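Local coordinates for protein L-asparaginase I (Vibrio cholerae, PDB 2OCD) that probably catalyses the hydrolysis of L-asparagine to L-aspartate and ammonium, working as a homotetramer of the asparaginase 1 family, at residues B[7-12]-B[72-77]; B[217-220]-B[225-228]; B[136-141]-B[185-190]; B[33-38]-B[120-125]. All coordinates share one frame; numbering follows the deposited sequence.

Interaction 1. Residues B[7-12]-B[72-77]; sequences YIAYTG and ADDIAA
Strand 7-12 and helix 72-77 run almost antiparallel, 160° apart with 10.5 Å between their axes at closest approach, and A9 and D74 are the nearest pair of backbones. Much of that gap is bridged by Y7 and D74. The CG of Y7 is anti to its backbone N (chi1 170°), which sends the ring out toward the helix. Y7 OH is 2.8 Å from D74 OD2 and 2.9 Å from D74 OD1. The one hydroxyl proton can serve either, weakly in each case. The ring and carboxylate planes are turned 72° apart. D74 OD1 lies at the ring edge, in its plane, 3.7 Å from Y7 CE2. The same oxygen is 3.9 Å from A9 CB, so the acid also sits over the next inward-facing residue of the strand. I75 adds an apolar contact from an oblique direction, with its CD1 4.4 Å from Y7 CD2. D74 OD1 has a further partner in the hydroxyl of Y54, on strand 48-58. Helix 65-78 is the connection of a beta-alpha-beta crossover from strand 48-58 to strand 84-88. Strand 5-12 lies between those two in the N-terminal sheet, and I75 also rests on F85 of strand 84-88.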
loop_
_atom_site.group_PDB
_atom_site.type_symbol
_atom_site.label_atom_id
_atom_site.label_comp_id
_atom_site.label_asym_id
_atom_site.label_seq_id
_atom_site.Cartn_x
_atom_site.Cartn_y
_atom_site.Cartn_z
ATOM N N TYR B 7 7.372 32.473 -12.384
ATOM C CA TYR B 7 8.042 32.433 -13.641
ATOM C C TYR B 7 8.160 30.956 -14.026
ATOM O O TYR B 7 8.666 30.161 -13.228
ATOM C CB TYR B 7 9.409 33.060 -13.474
ATOM C CG TYR B 7 10.339 32.905 -14.626
ATOM C CD1 TYR B 7 10.334 33.823 -15.661
ATOM C CD2 TYR B 7 11.268 31.881 -14.656
ATOM C CE1 TYR B 7 11.206 33.705 -16.721
ATOM C CE2 TYR B 7 12.154 31.751 -15.696
ATOM C CZ TYR B 7 12.123 32.660 -16.730
ATOM O OH TYR B 7 13.002 32.556 -17.770
ATOM N N ILE B 8 7.660 30.604 -15.230
ATOM C CA ILE B 8 7.781 29.276 -15.747
ATOM C C ILE B 8 8.808 29.252 -16.817
ATOM O O ILE B 8 8.707 29.989 -17.809
ATOM C CB ILE B 8 6.541 28.825 -16.413
ATOM C CG1 ILE B 8 5.351 28.947 -15.466
ATOM C CG2 ILE B 8 6.712 27.394 -16.871
ATOM C CD1 ILE B 8 4.034 28.758 -16.210
ATOM N N ALA B 9 9.810 28.405 -16.611
ATOM C CA ALA B 9 10.877 28.201 -17.565
ATOM C C ALA B 9 10.605 26.861 -18.276
ATOM O O ALA B 9 10.725 25.789 -17.653
ATOM C CB ALA B 9 12.193 28.156 -16.816
ATOM N N TYR B 10 10.183 26.909 -19.545
ATOM C CA TYR B 10 9.934 25.659 -20.328
ATOM C C TYR B 10 11.221 25.338 -20.979
ATOM O O TYR B 10 11.533 25.882 -22.028
ATOM C CB TYR B 10 8.817 25.801 -21.389
ATOM C CG TYR B 10 8.632 24.593 -22.273
ATOM C CD1 TYR B 10 8.694 23.303 -21.747
ATOM C CD2 TYR B 10 8.374 24.722 -23.617
ATOM C CE1 TYR B 10 8.521 22.174 -22.544
ATOM C CE2 TYR B 10 8.200 23.603 -24.434
ATOM C CZ TYR B 10 8.269 22.336 -23.897
ATOM O OH TYR B 10 8.144 21.196 -24.707
ATOM N N THR B 11 11.985 24.476 -20.331
ATOM C CA THR B 11 13.325 24.153 -20.765
ATOM C C THR B 11 13.295 23.076 -21.850
ATOM O O THR B 11 14.186 22.999 -22.704
ATOM C CB THR B 11 14.129 23.669 -19.590
ATOM O OG1 THR B 11 13.670 22.374 -19.204
ATOM C CG2 THR B 11 13.951 24.630 -18.405
ATOM N N GLY B 12 12.248 22.264 -21.814
ATOM C CA GLY B 12 12.124 21.083 -22.675
ATOM C C GLY B 12 11.189 20.018 -22.088
ATOM O O GLY B 12 10.595 20.173 -20.994
ATOM N N ALA B 72 20.239 27.722 -14.163
ATOM C CA ALA B 72 20.630 28.520 -12.995
ATOM C C ALA B 72 20.744 29.995 -13.376
ATOM O O ALA B 72 20.217 30.865 -12.722
ATOM C CB ALA B 72 21.950 28.008 -12.421
ATOM N N ASP B 73 21.433 30.290 -14.464
ATOM C CA ASP B 73 21.617 31.688 -14.852
ATOM C C ASP B 73 20.319 32.374 -15.190
ATOM O O ASP B 73 20.192 33.557 -14.991
ATOM C CB ASP B 73 22.544 31.784 -16.034
ATOM C CG ASP B 73 23.958 31.388 -15.693
ATOM O OD1 ASP B 73 24.340 31.411 -14.489
ATOM O OD2 ASP B 73 24.685 31.062 -16.666
ATOM N N ASP B 74 19.374 31.617 -15.719
ATOM C CA ASP B 74 18.098 32.153 -16.127
ATOM C C ASP B 74 17.337 32.500 -14.848
ATOM O O ASP B 74 16.898 33.638 -14.632
ATOM C CB ASP B 74 17.398 31.097 -16.968
ATOM C CG ASP B 74 16.019 31.491 -17.366
ATOM O OD1 ASP B 74 15.121 30.639 -17.583
ATOM O OD2 ASP B 74 15.814 32.679 -17.445
ATOM N N ILE B 75 17.258 31.546 -13.943
ATOM C CA ILE B 75 16.680 31.828 -12.634
ATOM C C ILE B 75 17.250 33.110 -11.952
ATOM O O ILE B 75 16.458 34.013 -11.536
ATOM C CB ILE B 75 16.783 30.578 -11.712
ATOM C CG1 ILE B 75 15.935 29.467 -12.305
ATOM C CG2 ILE B 75 16.272 30.890 -10.265
ATOM C CD1 ILE B 75 14.505 29.904 -12.481
ATOM N N ALA B 76 18.581 33.174 -11.837
ATOM C CA ALA B 76 19.295 34.322 -11.246
ATOM C C ALA B 76 18.850 35.650 -11.857
ATOM O O ALA B 76 18.579 36.626 -11.140
ATOM C CB ALA B 76 20.810 34.178 -11.450
ATOM N N ALA B 77 18.776 35.671 -13.188
ATOM C CA ALA B 77 18.404 36.862 -13.901
ATOM C C ALA B 77 16.989 37.218 -13.518
ATOM O O ALA B 77 16.660 38.388 -13.481
ATOM C CB ALA B 77 18.499 36.656 -15.366
#

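Interaction 2. Residues B[217-220]-B[225-228]; sequences TMYP and EVIR
The selenium of selenomethionine M218 overlaps the end methyl of I227, with SE 4.3 Å from I227 CD1. The two side chains reach each other from backbones that are well separated, the CA atoms of M218 and I227 being 9.5 Å apart. I227 holds its chain extended (chi2 155°), so CD1 is the atom that projects from the helix to meet the selenium. A second contact lies beside the first. Y219 also reaches for the helix, its side chain diverging from that of M218, and its OH comes to 4.2 Å from V226 CG1. This is a van der Waals touch at the phenol end of the ring. The polar partner of that hydroxyl is elsewhere: Y219 OH is hydrogen-bonded to the backbone O of I213 of the second subunit. The tyrosine therefore packs on its own helix while its polar end is held at a subunit interface. The residue order reverses across the contact, M218 going with I227 and Y219 with V226. The loop after strand 213-217 is thus laid against the first part of helix 224-231, which follows it directly. This helix connects strand 213-217 to strand 237-242, the next strand of the parallel C-terminal sheet, as a beta-alpha-beta unit. M218 makes a backbone hydrogen bond with L241 of strand 237-242, and both M218 and I227 touch L254 of helix 252-263.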
loop_
_atom_site.group_PDB
_atom_site.type_symbol
_atom_site.label_atom_id
_atom_site.label_comp_id
_atom_site.label_asym_id
_atom_site.label_seq_id
_atom_site.Cartn_x
_atom_site.Cartn_y
_atom_site.Cartn_z
ATOM N N THR B 217 30.149 0.036 -9.835
ATOM C CA THR B 217 29.183 -0.846 -9.224
ATOM C C THR B 217 29.944 -2.131 -8.909
ATOM O O THR B 217 30.402 -2.837 -9.799
ATOM C CB THR B 217 28.024 -1.210 -10.175
ATOM O OG1 THR B 217 27.494 -0.024 -10.787
ATOM C CG2 THR B 217 26.915 -1.953 -9.397
HETATM N N MSE B 218 30.051 -2.452 -7.632
HETATM C CA MSE B 218 30.757 -3.636 -7.268
HETATM C C MSE B 218 29.850 -4.806 -7.611
HETATM O O MSE B 218 28.642 -4.726 -7.495
HETATM C CB MSE B 218 31.050 -3.656 -5.786
HETATM C CG MSE B 218 31.823 -2.499 -5.301
HETATM SE SE MSE B 218 33.709 -2.596 -5.658
HETATM C CE MSE B 218 34.337 -1.290 -4.352
ATOM N N TYR B 219 30.470 -5.884 -8.030
ATOM C CA TYR B 219 29.805 -7.143 -8.113
ATOM C C TYR B 219 30.818 -8.123 -7.609
ATOM O O TYR B 219 31.966 -7.782 -7.480
ATOM C CB TYR B 219 29.395 -7.453 -9.538
ATOM C CG TYR B 219 30.469 -7.231 -10.569
ATOM C CD1 TYR B 219 31.341 -8.256 -10.909
ATOM C CD2 TYR B 219 30.594 -5.991 -11.224
ATOM C CE1 TYR B 219 32.288 -8.111 -11.888
ATOM C CE2 TYR B 219 31.569 -5.790 -12.194
ATOM C CZ TYR B 219 32.416 -6.887 -12.541
ATOM O OH TYR B 219 33.424 -6.728 -13.493
ATOM N N PRO B 220 30.388 -9.348 -7.303
ATOM C CA PRO B 220 31.323 -10.313 -6.754
ATOM C C PRO B 220 32.376 -10.643 -7.782
ATOM O O PRO B 220 32.046 -10.832 -8.960
ATOM C CB PRO B 220 30.442 -11.539 -6.482
ATOM C CG PRO B 220 29.047 -11.002 -6.477
ATOM C CD PRO B 220 29.051 -9.926 -7.461
ATOM N N GLU B 225 41.678 -4.714 -12.083
ATOM C CA GLU B 225 41.947 -4.275 -13.435
ATOM C C GLU B 225 40.814 -3.466 -14.066
ATOM O O GLU B 225 41.090 -2.445 -14.704
ATOM C CB GLU B 225 42.285 -5.463 -14.317
ATOM C CG GLU B 225 43.576 -6.156 -13.915
ATOM C CD GLU B 225 43.620 -7.561 -14.429
ATOM O OE1 GLU B 225 43.339 -8.486 -13.633
ATOM O OE2 GLU B 225 43.898 -7.744 -15.640
ATOM N N VAL B 226 39.550 -3.864 -13.913
ATOM C CA VAL B 226 38.483 -2.958 -14.369
ATOM C C VAL B 226 38.465 -1.666 -13.508
ATOM O O VAL B 226 38.231 -0.541 -13.998
ATOM C CB VAL B 226 37.096 -3.609 -14.382
ATOM C CG1 VAL B 226 37.219 -5.131 -14.448
ATOM C CG2 VAL B 226 36.238 -3.179 -13.192
ATOM N N ILE B 227 38.736 -1.801 -12.221
ATOM C CA ILE B 227 38.792 -0.629 -11.364
ATOM C C ILE B 227 39.975 0.279 -11.688
ATOM O O ILE B 227 39.874 1.488 -11.589
ATOM C CB ILE B 227 38.689 -1.043 -9.885
ATOM C CG1 ILE B 227 37.207 -1.418 -9.625
ATOM C CG2 ILE B 227 39.205 0.073 -8.947
ATOM C CD1 ILE B 227 36.996 -2.368 -8.494
ATOM N N ARG B 228 41.073 -0.300 -12.120
ATOM C CA ARG B 228 42.200 0.492 -12.589
ATOM C C ARG B 228 41.791 1.369 -13.770
ATOM O O ARG B 228 42.087 2.529 -13.775
ATOM C CB ARG B 228 43.338 -0.421 -12.980
ATOM C CG ARG B 228 44.599 0.297 -13.341
ATOM C CD ARG B 228 45.511 -0.648 -14.072
ATOM N NE ARG B 228 44.887 -1.043 -15.350
ATOM C CZ ARG B 228 44.951 -2.261 -15.902
ATOM N NH1 ARG B 228 45.619 -3.257 -15.295
ATOM N NH2 ARG B 228 44.334 -2.490 -17.069
#

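Interaction 3. Residues B[136-141]-B[185-190]; sequences LHVAAN and INIELS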
loop_
_atom_site.group_PDB
_atom_site.type_symbol
_atom_site.label_atom_id
_atom_site.label_comp_id
_atom_site.label_asym_id
_atom_site.label_seq_id
_atom_site.Cartn_x
_atom_site.Cartn_y
_atom_site.Cartn_z
ATOM N N LEU B 136 2.282 25.342 -9.657
ATOM C CA LEU B 136 1.983 26.745 -9.557
ATOM C C LEU B 136 1.290 27.083 -8.232
ATOM O O LEU B 136 1.722 27.987 -7.532
ATOM C CB LEU B 136 1.168 27.232 -10.762
ATOM C CG LEU B 136 1.986 27.507 -12.051
ATOM C CD1 LEU B 136 1.078 27.968 -13.231
ATOM C CD2 LEU B 136 3.134 28.522 -11.834
ATOM N N HIS B 137 0.248 26.354 -7.872
ATOM C CA HIS B 137 -0.466 26.633 -6.641
ATOM C C HIS B 137 0.456 26.503 -5.409
ATOM O O HIS B 137 0.385 27.326 -4.486
ATOM C CB HIS B 137 -1.697 25.713 -6.513
ATOM C CG HIS B 137 -2.459 25.868 -5.231
ATOM N ND1 HIS B 137 -3.029 27.058 -4.839
ATOM C CD2 HIS B 137 -2.777 24.966 -4.271
ATOM C CE1 HIS B 137 -3.662 26.886 -3.691
ATOM N NE2 HIS B 137 -3.532 25.621 -3.329
ATOM N N VAL B 138 1.324 25.491 -5.415
ATOM C CA VAL B 138 2.209 25.174 -4.271
ATOM C C VAL B 138 3.326 26.212 -4.112
ATOM O O VAL B 138 3.620 26.653 -3.004
ATOM C CB VAL B 138 2.769 23.734 -4.421
ATOM C CG1 VAL B 138 3.919 23.500 -3.537
ATOM C CG2 VAL B 138 1.691 22.738 -4.089
ATOM N N ALA B 139 3.928 26.601 -5.219
ATOM C CA ALA B 139 4.828 27.759 -5.289
ATOM C C ALA B 139 4.279 29.037 -4.663
ATOM O O ALA B 139 5.001 29.741 -4.024
ATOM C CB ALA B 139 5.177 28.044 -6.754
ATOM N N ALA B 140 3.001 29.341 -4.882
ATOM C CA ALA B 140 2.412 30.599 -4.493
ATOM C C ALA B 140 1.752 30.510 -3.141
ATOM O O ALA B 140 1.821 31.437 -2.349
ATOM C CB ALA B 140 1.395 31.015 -5.518
ATOM N N ASN B 141 1.082 29.415 -2.858
ATOM C CA ASN B 141 0.373 29.335 -1.578
ATOM C C ASN B 141 1.079 28.533 -0.495
ATOM O O ASN B 141 0.650 28.522 0.662
ATOM C CB ASN B 141 -1.048 28.824 -1.816
ATOM C CG ASN B 141 -1.892 29.819 -2.646
ATOM O OD1 ASN B 141 -1.442 30.351 -3.668
ATOM N ND2 ASN B 141 -3.096 30.082 -2.191
ATOM N N ILE B 185 -6.506 15.537 -2.685
ATOM C CA ILE B 185 -7.688 16.345 -2.504
ATOM C C ILE B 185 -7.376 17.551 -1.588
ATOM O O ILE B 185 -7.959 18.617 -1.697
ATOM C CB ILE B 185 -8.801 15.444 -1.897
ATOM C CG1 ILE B 185 -10.183 16.051 -2.109
ATOM C CG2 ILE B 185 -8.516 15.168 -0.433
ATOM C CD1 ILE B 185 -10.950 15.416 -3.260
ATOM N N ASN B 186 -6.430 17.370 -0.689
ATOM C CA ASN B 186 -6.036 18.401 0.239
ATOM C C ASN B 186 -4.511 18.552 0.205
ATOM O O ASN B 186 -3.793 17.549 0.339
ATOM C CB ASN B 186 -6.497 17.936 1.616
ATOM C CG ASN B 186 -6.964 19.062 2.493
ATOM O OD1 ASN B 186 -7.631 19.993 2.032
ATOM N ND2 ASN B 186 -6.655 18.968 3.791
ATOM N N ILE B 187 -3.999 19.767 0.008
ATOM C CA ILE B 187 -2.560 19.984 0.177
ATOM C C ILE B 187 -2.147 19.680 1.615
ATOM O O ILE B 187 -2.640 20.286 2.538
ATOM C CB ILE B 187 -2.084 21.396 -0.225
ATOM C CG1 ILE B 187 -1.795 21.469 -1.728
ATOM C CG2 ILE B 187 -0.777 21.726 0.468
ATOM C CD1 ILE B 187 -2.965 21.724 -2.546
ATOM N N GLU B 188 -1.210 18.741 1.763
ATOM C CA GLU B 188 -0.789 18.199 3.051
ATOM C C GLU B 188 0.746 18.267 3.266
ATOM O O GLU B 188 1.523 17.613 2.588
ATOM C CB GLU B 188 -1.256 16.744 3.141
ATOM C CG GLU B 188 -1.811 16.346 4.477
ATOM C CD GLU B 188 -3.123 17.048 4.763
ATOM O OE1 GLU B 188 -3.991 17.059 3.852
ATOM O OE2 GLU B 188 -3.285 17.594 5.893
ATOM N N LEU B 189 1.155 19.021 4.272
ATOM C CA LEU B 189 2.547 19.377 4.496
ATOM C C LEU B 189 3.204 18.361 5.466
ATOM O O LEU B 189 2.557 17.890 6.404
ATOM C CB LEU B 189 2.554 20.807 5.057
ATOM C CG LEU B 189 3.684 21.834 4.913
ATOM C CD1 LEU B 189 4.162 22.020 3.467
ATOM C CD2 LEU B 189 3.188 23.169 5.532
ATOM N N SER B 190 4.461 17.984 5.248
ATOM C CA SER B 190 5.115 17.126 6.226
ATOM C C SER B 190 5.371 17.910 7.493
ATOM O O SER B 190 5.333 19.142 7.509
ATOM C CB SER B 190 6.428 16.541 5.707
ATOM O OG SER B 190 6.214 15.261 5.125
#
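I187 meets the imidazole of H137 at its edge, in the plane of the ring. The contact belongs to the N-terminal alpha/beta domain: helix 127-141 is the crossover between parallel strands 112-115 and 147-151, and strand 187-189 is an edge strand of the same mixed sheet within this chain. With chi1 at 177°, the H137 ring swings off the helix toward the strand. I187 comes to it obliquely with the tip of its longer branch. I187 CD1 lies 3.7 Å from H137 CD2 and 4.0 Å from H137 NE2, so one methyl spans the CD2-NE2 side of the ring. The next carbon back serves a second partner, as I187 CG1 is 4.4 Å from V138 CG2. One isoleucine thus packs against two successive helix residues, the ring at its tip and the valine methyl at its stem. L181 of the adjacent strand touches both V138 and I187. R125 of the third subunit packs on H137 and I187. On the strand side, N186 and E188 are linked past I187: N186 ND2 donates to E188 OE1 over 3.3 Å, on the oxygen's syn lone pair, with the acceptor 23° out of the amide plane of N186.

Interaction 4. Residues B[33-38]-B[120-125]; sequences KQLASM and PLADLR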
loop_
_atom_site.group_PDB
_atom_site.type_symbol
_atom_site.label_atom_id
_atom_site.label_comp_id
_atom_site.label_asym_id
_atom_site.label_seq_id
_atom_site.Cartn_x
_atom_site.Cartn_y
_atom_site.Cartn_z
ATOM N N LYS B 33 3.151 27.749 -24.711
ATOM C CA LYS B 33 2.645 29.100 -24.498
ATOM C C LYS B 33 1.193 29.218 -25.018
ATOM O O LYS B 33 0.318 29.643 -24.282
ATOM C CB LYS B 33 3.622 30.131 -25.124
ATOM C CG LYS B 33 3.251 31.616 -25.048
ATOM C CD LYS B 33 2.879 32.042 -23.669
ATOM C CE LYS B 33 3.102 33.527 -23.467
ATOM N NZ LYS B 33 3.035 33.788 -21.992
ATOM N N GLN B 34 0.927 28.806 -26.255
ATOM C CA GLN B 34 -0.469 28.801 -26.775
ATOM C C GLN B 34 -1.448 28.085 -25.824
ATOM O O GLN B 34 -2.516 28.605 -25.508
ATOM C CB GLN B 34 -0.553 28.148 -28.164
ATOM C CG GLN B 34 -1.943 28.289 -28.942
ATOM C CD GLN B 34 -1.881 27.794 -30.449
ATOM O OE1 GLN B 34 -0.873 27.219 -30.845
ATOM N NE2 GLN B 34 -2.932 28.025 -31.255
ATOM N N LEU B 35 -1.056 26.897 -25.367
ATOM C CA LEU B 35 -1.924 26.058 -24.539
ATOM C C LEU B 35 -2.245 26.768 -23.239
ATOM O O LEU B 35 -3.424 26.942 -22.912
ATOM C CB LEU B 35 -1.355 24.652 -24.279
ATOM C CG LEU B 35 -1.623 23.568 -25.337
ATOM C CD1 LEU B 35 -0.782 23.896 -26.512
ATOM C CD2 LEU B 35 -1.359 22.094 -24.910
ATOM N N ALA B 36 -1.252 27.278 -22.521
ATOM C CA ALA B 36 -1.572 27.935 -21.256
ATOM C C ALA B 36 -2.660 29.091 -21.298
ATOM O O ALA B 36 -2.844 29.778 -20.310
ATOM C CB ALA B 36 -0.275 28.264 -20.406
ATOM N N SER B 37 -3.357 29.237 -22.450
ATOM C CA SER B 37 -4.725 29.868 -22.593
ATOM C C SER B 37 -5.927 28.972 -22.158
ATOM O O SER B 37 -7.041 29.058 -22.702
ATOM C CB SER B 37 -4.972 30.169 -24.040
ATOM O OG SER B 37 -5.424 28.981 -24.671
HETATM N N MSE B 38 -5.692 28.092 -21.199
HETATM C CA MSE B 38 -6.723 27.234 -20.656
HETATM C C MSE B 38 -7.206 27.965 -19.412
HETATM O O MSE B 38 -6.406 28.327 -18.566
HETATM C CB MSE B 38 -6.107 25.892 -20.267
HETATM C CG MSE B 38 -5.578 25.142 -21.448
HETATM SE SE MSE B 38 -4.093 23.908 -21.104
HETATM C CE MSE B 38 -4.882 22.611 -19.821
ATOM N N PRO B 120 1.966 14.709 -23.256
ATOM C CA PRO B 120 1.879 16.147 -23.483
ATOM C C PRO B 120 0.570 16.737 -22.981
ATOM O O PRO B 120 -0.429 16.065 -23.024
ATOM C CB PRO B 120 1.952 16.284 -24.998
ATOM C CG PRO B 120 2.396 14.976 -25.495
ATOM C CD PRO B 120 2.120 13.932 -24.487
ATOM N N LEU B 121 0.593 17.985 -22.535
ATOM C CA LEU B 121 -0.613 18.746 -22.124
ATOM C C LEU B 121 -1.737 18.689 -23.164
ATOM O O LEU B 121 -2.924 18.529 -22.821
ATOM C CB LEU B 121 -0.264 20.230 -21.832
ATOM C CG LEU B 121 -1.212 21.119 -20.991
ATOM C CD1 LEU B 121 -1.462 20.604 -19.505
ATOM C CD2 LEU B 121 -0.688 22.560 -20.993
ATOM N N ALA B 122 -1.375 18.820 -24.434
ATOM C CA ALA B 122 -2.408 18.789 -25.470
ATOM C C ALA B 122 -3.128 17.419 -25.551
ATOM O O ALA B 122 -4.287 17.365 -25.960
ATOM C CB ALA B 122 -1.833 19.182 -26.832
ATOM N N ASP B 123 -2.449 16.328 -25.174
ATOM C CA ASP B 123 -2.986 14.971 -25.339
ATOM C C ASP B 123 -4.107 14.900 -24.271
ATOM O O ASP B 123 -3.990 15.492 -23.192
ATOM C CB ASP B 123 -1.868 13.879 -25.125
ATOM C CG ASP B 123 -1.309 13.165 -26.476
ATOM O OD1 ASP B 123 -1.563 13.602 -27.626
ATOM O OD2 ASP B 123 -0.573 12.114 -26.366
ATOM N N LEU B 124 -5.204 14.211 -24.572
ATOM C CA LEU B 124 -6.310 14.056 -23.602
ATOM C C LEU B 124 -5.827 13.439 -22.267
ATOM O O LEU B 124 -4.919 12.619 -22.252
ATOM C CB LEU B 124 -7.426 13.207 -24.226
ATOM C CG LEU B 124 -8.734 12.927 -23.466
ATOM C CD1 LEU B 124 -9.444 14.187 -23.023
ATOM C CD2 LEU B 124 -9.630 12.096 -24.343
ATOM N N ARG B 125 -6.426 13.852 -21.155
ATOM C CA ARG B 125 -6.057 13.372 -19.787
ATOM C C ARG B 125 -4.544 13.276 -19.470
ATOM O O ARG B 125 -4.071 12.344 -18.790
ATOM C CB ARG B 125 -6.808 12.071 -19.415
ATOM C CG ARG B 125 -6.455 10.802 -20.178
ATOM C CD ARG B 125 -7.574 9.706 -20.039
ATOM N NE ARG B 125 -7.936 9.517 -18.649
ATOM C CZ ARG B 125 -7.297 8.732 -17.794
ATOM N NH1 ARG B 125 -6.281 7.994 -18.177
ATOM N NH2 ARG B 125 -7.689 8.665 -16.533
#
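L35 and L121 interlock, each filling a notch in the other segment. The bump on 33-38 is the CD2 methyl of L35. It enters the hollow formed where L121 and A122 join, 3.8 Å from L121 CB and 3.5 Å from A122 CB. The floor of this hollow is backbone: L35 CD2 lies 3.3 Å from A122 N, which is a tight fit for a methyl. The bump on 120-125 is the isobutyl group of L121. A chi1 of -161° turns this fork to the far side from its backbone N, and its CD2 enters the gap between L35 and selenomethionine M38. There L121 CD2 is 4.0 Å from L35 CB and 3.7 Å from M38 SE. M38 reaches L121 tip to tip. Its chain is bent by the rotation about CG-SE, which brings M38 CE to 4.0 Å from the other methyl, L121 CD1. Both halves of the L121 fork are therefore met by the same side chain.

The hollow owes its shape to a type I beta turn from P120 to D123, closed by D123 N to P120 O at 3.0 Å. The turn belongs to the loop between strand 112-115 and helix 127-141 of the N-terminal domain. L121 also has a backbone hydrogen bond with I15. Its side chain is about 9 Å from that of T14, the predicted catalytic threonine, so the contact lies near the probable active site. Segment 33-38 is the end of helix 31-35 and the residues after it. A122 O of the turn accepts a hydrogen bond from NH2 of R43 of the third subunit.

In the fold
From the N terminus, strand 7-12 opens interaction 1. Helix 31-35 then opens interaction 4 before helix 65-78 closes interaction 1, and the 120-125 loop closes interaction 4 later, so these two cross. Helix 127-141 follows and opens interaction 3, which closes at strand 187-189 after a run of strands. Interactions 1 and 3 touch through I8 CD1 and L136 CD1, 4.3 Å apart, and both reach the N-terminal sheet. Interactions 3 and 4 both touch the third subunit. Interaction 2 comes last and closes a short loop in the C-terminal region, beside the second subunit. Its centre is about 40 Å from that of interaction 1, across the centre of the chain.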